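Local coordinates for CysQ, sulfite synthesis pathway protein (Bacteroides thetaiotaomicron VPI-5482, PDB 3B8B) that probably hydrolyses the 3'-phosphate of adenosine 3',5'-bisphosphate to yield AMP, in a reaction that depends on magnesium, at residues N117-V122 with S223-C228; G135-P140 with H253-A258; T244-T249 with L272-E277; V263-K268 with L280-I285. All blocks are in the same frame, centred on the assembly; numbering follows the deposited sequence. Where two conformers were deposited one is given.

Contacts 1 and 2 pack helices against the central sheet of an inositol monophosphatase-type fold, whereas contacts 3 and 4 lie in and beside its small antiparallel sheet. Contacts 1 and 2, with centres about 10 Å apart, use the neighbouring strands 121-128 and 131-139, against which helices 225-232 and 246-258 pack; their segments alternate along the chain. Helix 246-258 also serves contact 3, whose centre lies about 14 Å from that of contact 2. Contacts 3 and 4, also about 10 Å apart centre to centre, share the sheet built round strand 280-288, and their segments alternate as well. Contact 1 closes before contacts 3 and 4 open. Contacts 1 and 3 lie near or include aspartates predicted to bind magnesium.

Contact 1. Residues N117-V122 with S223-C228; sequences NGEFTV and SSIKIC. With SO4 (sulfate ion), chain B.
Three hydroxyls meet where T121 faces S223 and S224. T121 OG1 lies 2.6 Å from S223 OG and 3.2 Å from S224 OG. With chi1 at 59°, T121 tucks this oxygen between its backbone N and carbonyl carbon, and turns CG2 to the same pair of serines. N123 ties in two of the three, through ND2 to T121 OG1 and OD1 to S224 OG, while S223 OG also bonds D108, a predicted magnesium ligand. The cluster thus joins the start of strand 121-128 to the turn that leads into helix 225-232, beside the probable metal site of this inositol monophosphatase-family fold.

Apolar contacts come from I225, which reaches back from the first turn of the helix. Its CG1 approaches T121 CG2 at 3.8 Å, and its CD1 rests on E119 CB at the same distance. The carboxylate of E119 is directed elsewhere, to the backbone N of G222.

Within 223-228, K226 folds back on its own turn, its doubly bent chain bringing NZ 2.8 Å from S223 O, in the carbonyl plane on a lone pair. NZ also bonds O4 (3.0 Å) and O1 (3.1 Å) of a sulfate, probably from the crystallisation liquor, held further by R240 and S194.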
loop_
_atom_site.group_PDB
_atom_site.type_symbol
_atom_site.label_atom_id
_atom_site.label_comp_id
_atom_site.label_asym_id
_atom_site.label_seq_id
_atom_site.Cartn_x
_atom_site.Cartn_y
_atom_site.Cartn_z
ATOM N N ASN A 117 -6.577 0.480 -16.498
ATOM C CA ASN A 117 -5.178 0.912 -16.560
ATOM C C ASN A 117 -4.214 0.025 -15.759
ATOM O O ASN A 117 -3.001 0.083 -15.966
ATOM C CB ASN A 117 -5.080 2.375 -16.185
ATOM C CG ASN A 117 -5.784 3.262 -17.203
ATOM O OD1 ASN A 117 -5.703 2.997 -18.406
ATOM N ND2 ASN A 117 -6.474 4.321 -16.729
ATOM N N GLY A 118 -4.759 -0.802 -14.864
ATOM C CA GLY A 118 -4.054 -1.954 -14.341
ATOM C C GLY A 118 -3.207 -1.796 -13.090
ATOM O O GLY A 118 -2.639 -2.803 -12.638
ATOM N N GLU A 119 -3.085 -0.580 -12.549
ATOM C CA GLU A 119 -2.180 -0.328 -11.401
ATOM C C GLU A 119 -2.939 -0.090 -10.091
ATOM O O GLU A 119 -2.702 0.865 -9.354
ATOM C CB GLU A 119 -1.173 0.770 -11.732
ATOM C CG GLU A 119 -0.253 0.330 -12.888
ATOM C CD GLU A 119 0.781 1.368 -13.311
ATOM O OE1 GLU A 119 0.875 2.432 -12.661
ATOM O OE2 GLU A 119 1.537 1.107 -14.312
ATOM N N PHE A 120 -3.896 -0.976 -9.863
ATOM C CA PHE A 120 -4.611 -1.060 -8.576
ATOM C C PHE A 120 -3.871 -2.057 -7.669
ATOM O O PHE A 120 -3.059 -2.864 -8.134
ATOM C CB PHE A 120 -6.066 -1.456 -8.789
ATOM C CG PHE A 120 -6.246 -2.696 -9.645
ATOM C CD1 PHE A 120 -6.192 -3.975 -9.097
ATOM C CD2 PHE A 120 -6.438 -2.565 -11.021
ATOM C CE1 PHE A 120 -6.347 -5.097 -9.894
ATOM C CE2 PHE A 120 -6.603 -3.683 -11.807
ATOM C CZ PHE A 120 -6.521 -4.936 -11.268
ATOM N N THR A 121 -4.161 -1.986 -6.364
ATOM C CA THR A 121 -3.392 -2.721 -5.374
ATOM C C THR A 121 -4.284 -3.249 -4.243
ATOM O O THR A 121 -5.373 -2.724 -3.971
ATOM C CB THR A 121 -2.343 -1.807 -4.696
ATOM O OG1 THR A 121 -3.025 -0.704 -4.071
ATOM C CG2 THR A 121 -1.298 -1.271 -5.701
ATOM N N VAL A 122 -3.777 -4.281 -3.587
ATOM C CA VAL A 122 -4.281 -4.753 -2.299
ATOM C C VAL A 122 -3.322 -4.221 -1.232
ATOM O O VAL A 122 -2.092 -4.297 -1.418
ATOM C CB VAL A 122 -4.302 -6.294 -2.248
ATOM C CG1 VAL A 122 -4.928 -6.781 -0.930
ATOM C CG2 VAL A 122 -5.061 -6.899 -3.459
ATOM N N SER A 223 -2.094 4.144 -7.589
ATOM C CA SER A 223 -2.366 3.667 -6.220
ATOM C C SER A 223 -1.111 3.818 -5.352
ATOM O O SER A 223 -0.312 4.760 -5.494
ATOM C CB SER A 223 -2.922 2.231 -6.316
ATOM O OG SER A 223 -3.217 1.677 -5.052
ATOM N N SER A 224 -0.946 2.897 -4.425
ATOM C CA SER A 224 0.154 2.930 -3.478
ATOM C C SER A 224 1.496 2.500 -4.046
ATOM O O SER A 224 2.512 2.510 -3.344
ATOM C CB SER A 224 -0.209 2.082 -2.269
ATOM O OG SER A 224 -0.521 0.781 -2.731
ATOM N N ILE A 225 1.550 2.121 -5.324
ATOM C CA ILE A 225 2.824 1.853 -5.973
ATOM C C ILE A 225 3.685 3.128 -5.859
ATOM O O ILE A 225 4.906 3.058 -5.818
ATOM C CB ILE A 225 2.638 1.444 -7.452
ATOM C CG1 ILE A 225 1.719 0.231 -7.560
ATOM C CG2 ILE A 225 3.994 1.187 -8.085
ATOM C CD1 ILE A 225 1.359 -0.165 -8.995
ATOM N N LYS A 226 3.029 4.283 -5.812
ATOM C CA LYS A 226 3.779 5.555 -5.696
ATOM C C LYS A 226 4.623 5.607 -4.428
ATOM O O LYS A 226 5.729 6.143 -4.434
ATOM C CB LYS A 226 2.834 6.743 -5.780
ATOM C CG LYS A 226 2.204 6.872 -7.182
ATOM C CD LYS A 226 1.365 8.114 -7.400
ATOM C CE LYS A 226 0.046 8.031 -6.700
ATOM N NZ LYS A 226 -0.836 6.930 -7.215
ATOM N N ILE A 227 4.116 5.019 -3.347
ATOM C CA ILE A 227 4.868 4.961 -2.094
ATOM C C ILE A 227 6.010 3.959 -2.269
ATOM O O ILE A 227 7.162 4.198 -1.864
ATOM C CB ILE A 227 3.964 4.559 -0.902
ATOM C CG1 ILE A 227 2.785 5.553 -0.699
ATOM C CG2 ILE A 227 4.854 4.440 0.380
ATOM C CD1 ILE A 227 1.748 5.063 0.309
ATOM N N CYS A 228 5.694 2.829 -2.913
ATOM C CA CYS A 228 6.674 1.791 -3.198
ATOM C C CYS A 228 7.849 2.265 -4.045
ATOM O O CYS A 228 8.964 1.826 -3.844
ATOM C CB CYS A 228 6.024 0.577 -3.852
ATOM S SG CYS A 228 4.807 -0.242 -2.762
HETATM S S SO4 B . -4.335 7.202 -6.582
HETATM O O1 SO4 B . -3.360 7.192 -5.487
HETATM O O2 SO4 B . -5.144 5.981 -6.468
HETATM O O3 SO4 B . -5.246 8.352 -6.387
HETATM O O4 SO4 B . -3.761 7.346 -7.877
#

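Contact 2. Residues G135-P140 with H253-A258; sequences GVIYVP and HAIARA
I137 and I255 adopt nearly the same first torsion, chi1 -67° and -68°, which sets each CG1 anti to its own carbonyl carbon. A near-extended second torsion then carries I255 CD1 to the strand, whereas I137 CD1 goes on toward S224 and C228. The two side chains pass at a slant, I255 CD1 lying 3.9 Å from I137 CG1 and 4.0 Å from I137 CD1. The same methyl of I255 also covers the backbone, 4.2 Å from V136 N, while I255 CG1 sits 3.8 Å from G135 O.

One residue earlier on the helix, A254 comes against bare main chain. G135 has no side chain, and A254 CB approaches G135 N to 3.4 Å, a close fit between glycine and alanine. Consistent with this, the axes of strand 135-139 and helix 253-258 approach to 7.3 Å, their directions 113° apart.

This is helix-on-sheet packing inside the layered alpha/beta sandwich of the inositol monophosphatase fold. Strand 131-139 is covered on both faces: I137 turns to helix 246-258 and to helix 225-232, whereas V136 points away and meets A27, I28 and A31 of helix 20-43. I255 is hemmed in further by A148 of the adjoining strand and by A231. From the side of the helix turned away from the strand, H253 and R257 both reach E262, the former by a hydrogen bond and the latter by a salt bridge.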
loop_
_atom_site.group_PDB
_atom_site.type_symbol
_atom_site.label_atom_id
_atom_site.label_comp_id
_atom_site.label_asym_id
_atom_site.label_seq_id
_atom_site.Cartn_x
_atom_site.Cartn_y
_atom_site.Cartn_z
ATOM N N GLY A 135 3.759 -4.114 6.539
ATOM C CA GLY A 135 2.920 -3.789 5.393
ATOM C C GLY A 135 3.111 -4.758 4.245
ATOM O O GLY A 135 4.192 -5.280 4.036
ATOM N N VAL A 136 2.035 -4.957 3.489
ATOM C CA VAL A 136 2.062 -5.732 2.270
ATOM C C VAL A 136 1.247 -4.985 1.239
ATOM O O VAL A 136 0.114 -4.576 1.509
ATOM C CB VAL A 136 1.459 -7.160 2.468
ATOM C CG1 VAL A 136 1.557 -7.941 1.132
ATOM C CG2 VAL A 136 2.197 -7.903 3.582
ATOM N N ILE A 137 1.835 -4.809 0.056
ATOM C CA ILE A 137 1.109 -4.317 -1.113
ATOM C C ILE A 137 1.278 -5.319 -2.231
ATOM O O ILE A 137 2.416 -5.712 -2.538
ATOM C CB ILE A 137 1.648 -2.952 -1.556
ATOM C CG1 ILE A 137 1.327 -1.925 -0.479
ATOM C CG2 ILE A 137 1.113 -2.519 -2.946
ATOM C CD1 ILE A 137 1.994 -0.524 -0.740
ATOM N N TYR A 138 0.161 -5.749 -2.804
ATOM C CA TYR A 138 0.184 -6.651 -3.949
ATOM C C TYR A 138 -0.448 -5.960 -5.143
ATOM O O TYR A 138 -1.517 -5.349 -5.021
ATOM C CB TYR A 138 -0.540 -7.966 -3.652
ATOM C CG TYR A 138 -0.389 -9.002 -4.756
ATOM C CD1 TYR A 138 0.874 -9.339 -5.274
ATOM C CD2 TYR A 138 -1.497 -9.680 -5.273
ATOM C CE1 TYR A 138 0.995 -10.289 -6.268
ATOM C CE2 TYR A 138 -1.362 -10.610 -6.266
ATOM C CZ TYR A 138 -0.133 -10.928 -6.747
ATOM O OH TYR A 138 -0.022 -11.895 -7.724
ATOM N N VAL A 139 0.247 -6.023 -6.281
ATOM C CA VAL A 139 -0.192 -5.421 -7.536
ATOM C C VAL A 139 -0.619 -6.582 -8.452
ATOM O O VAL A 139 0.221 -7.214 -9.103
ATOM C CB VAL A 139 0.943 -4.621 -8.221
ATOM C CG1 VAL A 139 0.356 -3.819 -9.391
ATOM C CG2 VAL A 139 1.651 -3.696 -7.207
ATOM N N PRO A 140 -1.914 -6.949 -8.410
ATOM C CA PRO A 140 -2.287 -8.219 -9.054
ATOM C C PRO A 140 -1.983 -8.345 -10.550
ATOM O O PRO A 140 -1.564 -9.416 -11.012
ATOM C CB PRO A 140 -3.790 -8.327 -8.771
ATOM C CG PRO A 140 -4.012 -7.526 -7.554
ATOM C CD PRO A 140 -3.065 -6.352 -7.691
ATOM N N HIS A 253 3.464 2.796 3.957
ATOM C CA HIS A 253 4.200 3.535 4.980
ATOM C C HIS A 253 5.107 2.578 5.767
ATOM O O HIS A 253 6.263 2.885 6.018
ATOM C CB HIS A 253 3.174 4.267 5.847
ATOM C CG HIS A 253 3.741 5.233 6.825
ATOM N ND1 HIS A 253 2.930 6.085 7.525
ATOM C CD2 HIS A 253 5.008 5.482 7.235
ATOM C CE1 HIS A 253 3.668 6.834 8.332
ATOM N NE2 HIS A 253 4.936 6.486 8.181
ATOM N N ALA A 254 4.613 1.388 6.124
ATOM C CA ALA A 254 5.469 0.405 6.776
ATOM C C ALA A 254 6.641 0.018 5.877
ATOM O O ALA A 254 7.779 -0.123 6.332
ATOM C CB ALA A 254 4.650 -0.841 7.166
ATOM N N ILE A 255 6.333 -0.176 4.603
ATOM C CA ILE A 255 7.322 -0.551 3.609
ATOM C C ILE A 255 8.370 0.560 3.480
ATOM O O ILE A 255 9.584 0.322 3.537
ATOM C CB ILE A 255 6.643 -0.944 2.278
ATOM C CG1 ILE A 255 5.855 -2.253 2.472
ATOM C CG2 ILE A 255 7.679 -1.072 1.153
ATOM C CD1 ILE A 255 4.727 -2.429 1.426
ATOM N N ALA A 256 7.891 1.780 3.351
ATOM C CA ALA A 256 8.787 2.932 3.260
ATOM C C ALA A 256 9.739 3.012 4.461
ATOM O O ALA A 256 10.966 3.169 4.307
ATOM C CB ALA A 256 7.932 4.189 3.141
ATOM N N ARG A 257 9.199 2.899 5.663
ATOM C CA ARG A 257 10.030 2.984 6.863
ATOM C C ARG A 257 11.139 1.939 6.889
ATOM O O ARG A 257 12.292 2.238 7.215
ATOM C CB ARG A 257 9.173 2.899 8.117
ATOM C CG ARG A 257 8.449 4.199 8.404
ATOM C CD ARG A 257 7.408 4.099 9.534
ATOM N NE ARG A 257 7.949 3.567 10.773
ATOM C CZ ARG A 257 8.395 4.284 11.796
ATOM N NH1 ARG A 257 8.439 5.622 11.754
ATOM N NH2 ARG A 257 8.841 3.636 12.878
ATOM N N ALA A 258 10.792 0.711 6.524
ATOM C CA ALA A 258 11.758 -0.387 6.567
ATOM C C ALA A 258 12.842 -0.263 5.472
ATOM O O ALA A 258 13.914 -0.873 5.585
ATOM C CB ALA A 258 11.057 -1.731 6.492
#

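Contact 3. Residues T244-T249 with L272-E277; sequences TMEWDT and LRYNKE. With SO4 (sulfate ion), chain G.
The carboxylate of E246 is gripped by three bonds from the loop 272-277, and this is the tight part of the contact. OE1 takes the backbone N of N275 at 2.7 Å, on its syn side and 20° out of the carboxylate plane. OE2 accepts twice: K276 N, 3.0 Å from OE2, meets the syn lone pair of that oxygen, and K276 NZ makes a salt bridge to it at 2.8 Å from the anti side. Two bends curl the lysine chain back to this oxygen. The E246 carboxylate plane is turned 87° from the Y274 ring as the two side chains slide past each other. T249 OG1 lies in plane at the ring edge, 2.9 Å from Y274 OH, which is also hydrogen-bonded to H253, and L272 CD1 lies 3.6 Å from T249 OG1.

The far end of the loop is looser: E277 is exposed and directed away, with a sulfate, probably from the crystallisation liquor, beside it. D248, a predicted magnesium ligand, points away from the loop. On the helix side, E246 touches I103 of strand 100-108 and T244 pairs with N281 of strand 280-288; on the loop side, L272 bonds V263 of strand 261-265 and N275 bonds R95 of helix 92-95.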
loop_
_atom_site.group_PDB
_atom_site.type_symbol
_atom_site.label_atom_id
_atom_site.label_comp_id
_atom_site.label_asym_id
_atom_site.label_seq_id
_atom_site.Cartn_x
_atom_site.Cartn_y
_atom_site.Cartn_z
ATOM N N THR A 244 -6.624 11.442 1.317
ATOM C CA THR A 244 -6.512 9.979 1.165
ATOM C C THR A 244 -6.932 9.392 2.503
ATOM O O THR A 244 -7.040 10.111 3.468
ATOM C CB THR A 244 -5.080 9.540 0.837
ATOM O OG1 THR A 244 -4.200 9.851 1.931
ATOM C CG2 THR A 244 -4.561 10.151 -0.468
HETATM N N MSE A 245 -7.208 8.086 2.530
HETATM C CA MSE A 245 -7.628 7.391 3.720
HETATM C C MSE A 245 -6.463 6.575 4.303
HETATM O O MSE A 245 -5.588 6.097 3.571
HETATM C CB MSE A 245 -8.808 6.438 3.425
HETATM C CG MSE A 245 -10.018 7.107 2.825
HETATM SE SE MSE A 245 -10.797 8.385 4.072
HETATM C CE MSE A 245 -11.627 7.211 5.264
ATOM N N GLU A 246 -6.488 6.393 5.616
ATOM C CA GLU A 246 -5.436 5.641 6.320
ATOM C C GLU A 246 -5.090 4.307 5.674
ATOM O O GLU A 246 -3.933 3.935 5.580
ATOM C CB GLU A 246 -5.809 5.372 7.760
ATOM C CG GLU A 246 -5.751 6.596 8.686
ATOM C CD GLU A 246 -5.945 6.228 10.138
ATOM O OE1 GLU A 246 -5.765 5.028 10.499
ATOM O OE2 GLU A 246 -6.234 7.130 10.948
ATOM N N TRP A 247 -6.119 3.583 5.258
ATOM C CA TRP A 247 -5.929 2.258 4.666
ATOM C C TRP A 247 -5.215 2.272 3.325
ATOM O O TRP A 247 -4.720 1.241 2.881
ATOM C CB TRP A 247 -7.255 1.484 4.573
ATOM C CG TRP A 247 -8.433 2.205 4.109
ATOM C CD1 TRP A 247 -8.657 2.780 2.870
ATOM C CD2 TRP A 247 -9.607 2.433 4.872
ATOM N NE1 TRP A 247 -9.914 3.358 2.855
ATOM C CE2 TRP A 247 -10.511 3.147 4.063
ATOM C CE3 TRP A 247 -9.990 2.084 6.166
ATOM C CZ2 TRP A 247 -11.769 3.531 4.524
ATOM C CZ3 TRP A 247 -11.239 2.472 6.621
ATOM C CH2 TRP A 247 -12.104 3.192 5.801
ATOM N N ASP A 248 -5.136 3.431 2.654
ATOM C CA ASP A 248 -4.380 3.497 1.425
ATOM C C ASP A 248 -2.913 3.858 1.581
ATOM O O ASP A 248 -2.157 3.759 0.625
ATOM C CB ASP A 248 -5.108 4.363 0.440
ATOM C CG ASP A 248 -6.428 3.732 0.062
ATOM O OD1 ASP A 248 -6.460 2.459 -0.074
ATOM O OD2 ASP A 248 -7.424 4.436 -0.019
ATOM N N THR A 249 -2.538 4.313 2.776
ATOM C CA THR A 249 -1.150 4.627 3.036
ATOM C C THR A 249 -0.436 3.698 4.024
ATOM O O THR A 249 0.788 3.597 3.982
ATOM C CB THR A 249 -0.963 6.077 3.537
ATOM O OG1 THR A 249 -1.645 6.293 4.761
ATOM C CG2 THR A 249 -1.453 7.104 2.458
ATOM N N LEU A 272 2.716 10.397 9.275
ATOM C CA LEU A 272 1.277 10.095 9.364
ATOM C C LEU A 272 1.027 9.166 10.551
ATOM O O LEU A 272 1.831 8.268 10.811
ATOM C CB LEU A 272 0.792 9.401 8.119
ATOM C CG LEU A 272 0.669 10.175 6.809
ATOM C CD1 LEU A 272 0.191 9.215 5.667
ATOM C CD2 LEU A 272 -0.274 11.341 6.967
ATOM N N ARG A 273 -0.077 9.397 11.256
ATOM C CA ARG A 273 -0.484 8.561 12.398
ATOM C C ARG A 273 -1.769 7.835 12.055
ATOM O O ARG A 273 -2.535 8.282 11.209
ATOM C CB ARG A 273 -0.714 9.425 13.646
ATOM C CG ARG A 273 0.470 10.267 14.069
ATOM C CD ARG A 273 1.751 9.454 14.091
ATOM N NE ARG A 273 2.880 10.135 14.729
ATOM C CZ ARG A 273 4.068 9.551 14.915
ATOM N NH1 ARG A 273 4.270 8.295 14.519
ATOM N NH2 ARG A 273 5.055 10.220 15.518
ATOM N N TYR A 274 -2.018 6.720 12.743
ATOM C CA TYR A 274 -3.101 5.820 12.373
ATOM C C TYR A 274 -4.036 5.493 13.532
ATOM O O TYR A 274 -3.745 5.799 14.706
ATOM C CB TYR A 274 -2.541 4.546 11.736
ATOM C CG TYR A 274 -1.778 4.862 10.468
ATOM C CD1 TYR A 274 -0.439 5.234 10.506
ATOM C CD2 TYR A 274 -2.423 4.876 9.229
ATOM C CE1 TYR A 274 0.258 5.589 9.329
ATOM C CE2 TYR A 274 -1.742 5.220 8.074
ATOM C CZ TYR A 274 -0.411 5.591 8.120
ATOM O OH TYR A 274 0.233 5.934 6.931
ATOM N N ASN A 275 -5.177 4.911 13.160
ATOM C CA ASN A 275 -6.289 4.629 14.049
ATOM C C ASN A 275 -6.801 5.910 14.693
ATOM O O ASN A 275 -7.188 5.940 15.865
ATOM C CB ASN A 275 -5.937 3.584 15.106
ATOM C CG ASN A 275 -7.189 2.951 15.723
ATOM O OD1 ASN A 275 -8.228 2.881 15.068
ATOM N ND2 ASN A 275 -7.075 2.459 16.944
ATOM N N LYS A 276 -6.811 6.969 13.892
ATOM C CA LYS A 276 -7.258 8.283 14.351
ATOM C C LYS A 276 -8.779 8.332 14.416
ATOM O O LYS A 276 -9.454 7.490 13.831
ATOM C CB LYS A 276 -6.764 9.364 13.388
ATOM C CG LYS A 276 -5.252 9.394 13.161
ATOM C CD LYS A 276 -4.823 10.645 12.401
ATOM C CE LYS A 276 -5.694 10.934 11.189
ATOM N NZ LYS A 276 -5.711 9.788 10.180
ATOM N N GLU A 277 -9.318 9.359 15.080
ATOM C CA GLU A 277 -10.759 9.544 15.115
ATOM C C GLU A 277 -11.318 9.706 13.712
ATOM O O GLU A 277 -12.327 9.071 13.363
ATOM C CB GLU A 277 -11.156 10.727 15.999
ATOM C CG GLU A 277 -12.654 10.866 16.097
ATOM C CD GLU A 277 -13.083 11.669 17.288
ATOM O OE1 GLU A 277 -12.298 12.559 17.723
ATOM O OE2 GLU A 277 -14.206 11.388 17.775
HETATM S S SO4 G . -7.033 11.480 16.879
HETATM O O1 SO4 G . -6.849 12.470 15.810
HETATM O O2 SO4 G . -5.880 10.573 16.946
HETATM O O3 SO4 G . -8.224 10.692 16.619
HETATM O O4 SO4 G . -7.196 12.177 18.159
#

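Contact 4. Residues V263-K268 with L280-I285; sequences VYQAGK and LNPWFI
Y264 and I285 form an antiparallel hydrogen-bonded pair that joins strand 261-265 to strand 280-288, in the small antiparallel sheet of the inositol monophosphatase-type fold. Y264 N reaches I285 O at 2.9 Å, and I285 N returns to Y264 O at the same length. Next along, Q265 and F284 make a non-hydrogen-bonded pair. Here F284 CA comes 3.0 Å from Y264 O in a CA-H...O contact, and a third backbone bond, A266 N to W283 O, is nearly straight at the hydrogen (171°), although its donor stands well above the carbonyl plane.

Side chains fill in round this backbone core. V263 CG1 meets F284 CD1 at 3.7 Å, the two chains lying side by side and pointing the same way; F284 chi1 of 67° folds the ring back over its own main chain. A266 CB touches W283 CB at 3.6 Å, and Q265 CG lies 3.9 Å from P282 CG. A water bridges the two segments, donating to both A266 O and W283 O.

Further out, rings and an arginine cover these groups. The W283 ring stacks on F241, F284 meets Y238 edge-to-face, and Y264 packs against R290 in a cation-pi contact while its hydroxyl bonds the backbone N of R290. The chain then leaves the sheet through a type II turn from Q265 to K268, with G267 at positive phi. Across this turn K268 NZ donates to Q265 OE1 at 2.9 Å, tilted 32° from the amide carbonyl plane.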
loop_
_atom_site.group_PDB
_atom_site.type_symbol
_atom_site.label_atom_id
_atom_site.label_comp_id
_atom_site.label_asym_id
_atom_site.label_seq_id
_atom_site.Cartn_x
_atom_site.Cartn_y
_atom_site.Cartn_z
ATOM N N VAL A 263 6.964 8.582 5.659
ATOM C CA VAL A 263 5.773 9.227 5.110
ATOM C C VAL A 263 5.378 10.321 6.126
ATOM O O VAL A 263 4.734 10.055 7.159
ATOM C CB VAL A 263 4.605 8.251 4.866
ATOM C CG1 VAL A 263 3.419 8.985 4.218
ATOM C CG2 VAL A 263 5.066 7.074 3.996
ATOM N N TYR A 264 5.803 11.541 5.832
ATOM C CA TYR A 264 5.595 12.688 6.724
ATOM C C TYR A 264 4.245 13.341 6.478
ATOM O O TYR A 264 3.777 13.423 5.319
ATOM C CB TYR A 264 6.693 13.745 6.497
ATOM C CG TYR A 264 8.056 13.270 6.916
ATOM C CD1 TYR A 264 8.407 13.229 8.260
ATOM C CD2 TYR A 264 8.986 12.810 5.979
ATOM C CE1 TYR A 264 9.640 12.764 8.656
ATOM C CE2 TYR A 264 10.228 12.345 6.375
ATOM C CZ TYR A 264 10.552 12.326 7.689
ATOM O OH TYR A 264 11.776 11.860 8.131
ATOM N N GLN A 265 3.648 13.860 7.542
ATOM C CA GLN A 265 2.589 14.852 7.407
ATOM C C GLN A 265 3.226 16.080 6.750
ATOM O O GLN A 265 4.207 16.631 7.249
ATOM C CB GLN A 265 1.986 15.187 8.762
ATOM C CG GLN A 265 1.267 14.020 9.430
ATOM C CD GLN A 265 0.724 14.415 10.786
ATOM O OE1 GLN A 265 -0.000 15.429 10.907
ATOM N NE2 GLN A 265 1.089 13.661 11.834
ATOM N N ALA A 266 2.686 16.488 5.621
ATOM C CA ALA A 266 3.270 17.608 4.873
ATOM C C ALA A 266 3.241 18.861 5.728
ATOM O O ALA A 266 2.207 19.220 6.303
ATOM C CB ALA A 266 2.550 17.819 3.548
ATOM N N GLY A 267 4.409 19.481 5.870
ATOM C CA GLY A 267 4.569 20.690 6.668
ATOM C C GLY A 267 4.945 20.440 8.102
ATOM O O GLY A 267 5.146 21.389 8.859
ATOM N N LYS A 268 5.012 19.175 8.499
ATOM C CA LYS A 268 5.412 18.780 9.840
ATOM C C LYS A 268 6.599 17.836 9.769
ATOM O O LYS A 268 6.926 17.328 8.709
ATOM C CB LYS A 268 4.266 18.050 10.516
ATOM C CG LYS A 268 3.076 18.920 10.796
ATOM C CD LYS A 268 2.093 18.114 11.570
ATOM C CE LYS A 268 0.782 18.814 11.774
ATOM N NZ LYS A 268 -0.074 17.854 12.576
ATOM N N LEU A 280 -9.403 9.989 7.511
ATOM C CA LEU A 280 -8.686 10.775 6.520
ATOM C C LEU A 280 -7.266 11.025 6.999
ATOM O O LEU A 280 -7.060 11.357 8.174
ATOM C CB LEU A 280 -9.348 12.150 6.314
ATOM C CG LEU A 280 -10.559 12.176 5.393
ATOM C CD1 LEU A 280 -11.433 13.419 5.623
ATOM C CD2 LEU A 280 -10.108 12.093 3.959
ATOM N N ASN A 281 -6.321 10.878 6.079
ATOM C CA ASN A 281 -4.955 11.383 6.257
ATOM C C ASN A 281 -4.957 12.868 5.922
ATOM O O ASN A 281 -5.612 13.270 4.945
ATOM C CB ASN A 281 -3.950 10.740 5.285
ATOM C CG ASN A 281 -3.739 9.241 5.480
ATOM O OD1 ASN A 281 -3.682 8.463 4.477
ATOM N ND2 ASN A 281 -3.568 8.825 6.703
ATOM N N PRO A 282 -4.090 13.644 6.590
ATOM C CA PRO A 282 -3.716 14.952 6.031
ATOM C C PRO A 282 -2.822 14.784 4.809
ATOM O O PRO A 282 -2.448 13.649 4.441
ATOM C CB PRO A 282 -2.915 15.602 7.164
ATOM C CG PRO A 282 -2.273 14.457 7.862
ATOM C CD PRO A 282 -3.317 13.320 7.802
ATOM N N TRP A 283 -2.429 15.907 4.207
ATOM C CA TRP A 283 -1.423 15.907 3.170
ATOM C C TRP A 283 -0.188 15.163 3.654
ATOM O O TRP A 283 0.191 15.312 4.818
ATOM C CB TRP A 283 -0.992 17.317 2.852
ATOM C CG TRP A 283 -2.040 18.172 2.219
ATOM C CD1 TRP A 283 -3.252 17.787 1.769
ATOM C CD2 TRP A 283 -1.900 19.552 1.885
ATOM N NE1 TRP A 283 -3.906 18.866 1.188
ATOM C CE2 TRP A 283 -3.090 19.959 1.261
ATOM C CE3 TRP A 283 -0.888 20.478 2.064
ATOM C CZ2 TRP A 283 -3.292 21.271 0.806
ATOM C CZ3 TRP A 283 -1.079 21.781 1.601
ATOM C CH2 TRP A 283 -2.277 22.160 1.003
ATOM N N PHE A 284 0.451 14.413 2.758
ATOM C CA PHE A 284 1.698 13.718 3.113
ATOM C C PHE A 284 2.761 13.843 2.032
ATOM O O PHE A 284 2.464 14.214 0.893
ATOM C CB PHE A 284 1.429 12.246 3.473
ATOM C CG PHE A 284 0.963 11.394 2.331
ATOM C CD1 PHE A 284 1.880 10.839 1.454
ATOM C CD2 PHE A 284 -0.393 11.123 2.124
ATOM C CE1 PHE A 284 1.485 10.055 0.420
ATOM C CE2 PHE A 284 -0.793 10.325 1.071
ATOM C CZ PHE A 284 0.150 9.777 0.225
ATOM N N ILE A 285 3.987 13.515 2.431
ATOM C CA ILE A 285 5.161 13.499 1.560
ATOM C C ILE A 285 6.010 12.283 1.915
ATOM O O ILE A 285 6.438 12.135 3.076
ATOM C CB ILE A 285 6.053 14.724 1.766
ATOM C CG1 ILE A 285 5.300 16.021 1.473
ATOM C CG2 ILE A 285 7.290 14.666 0.871
ATOM C CD1 ILE A 285 6.036 17.203 1.965
HETATM O O HOH W 1 -0.110 17.714 6.781
#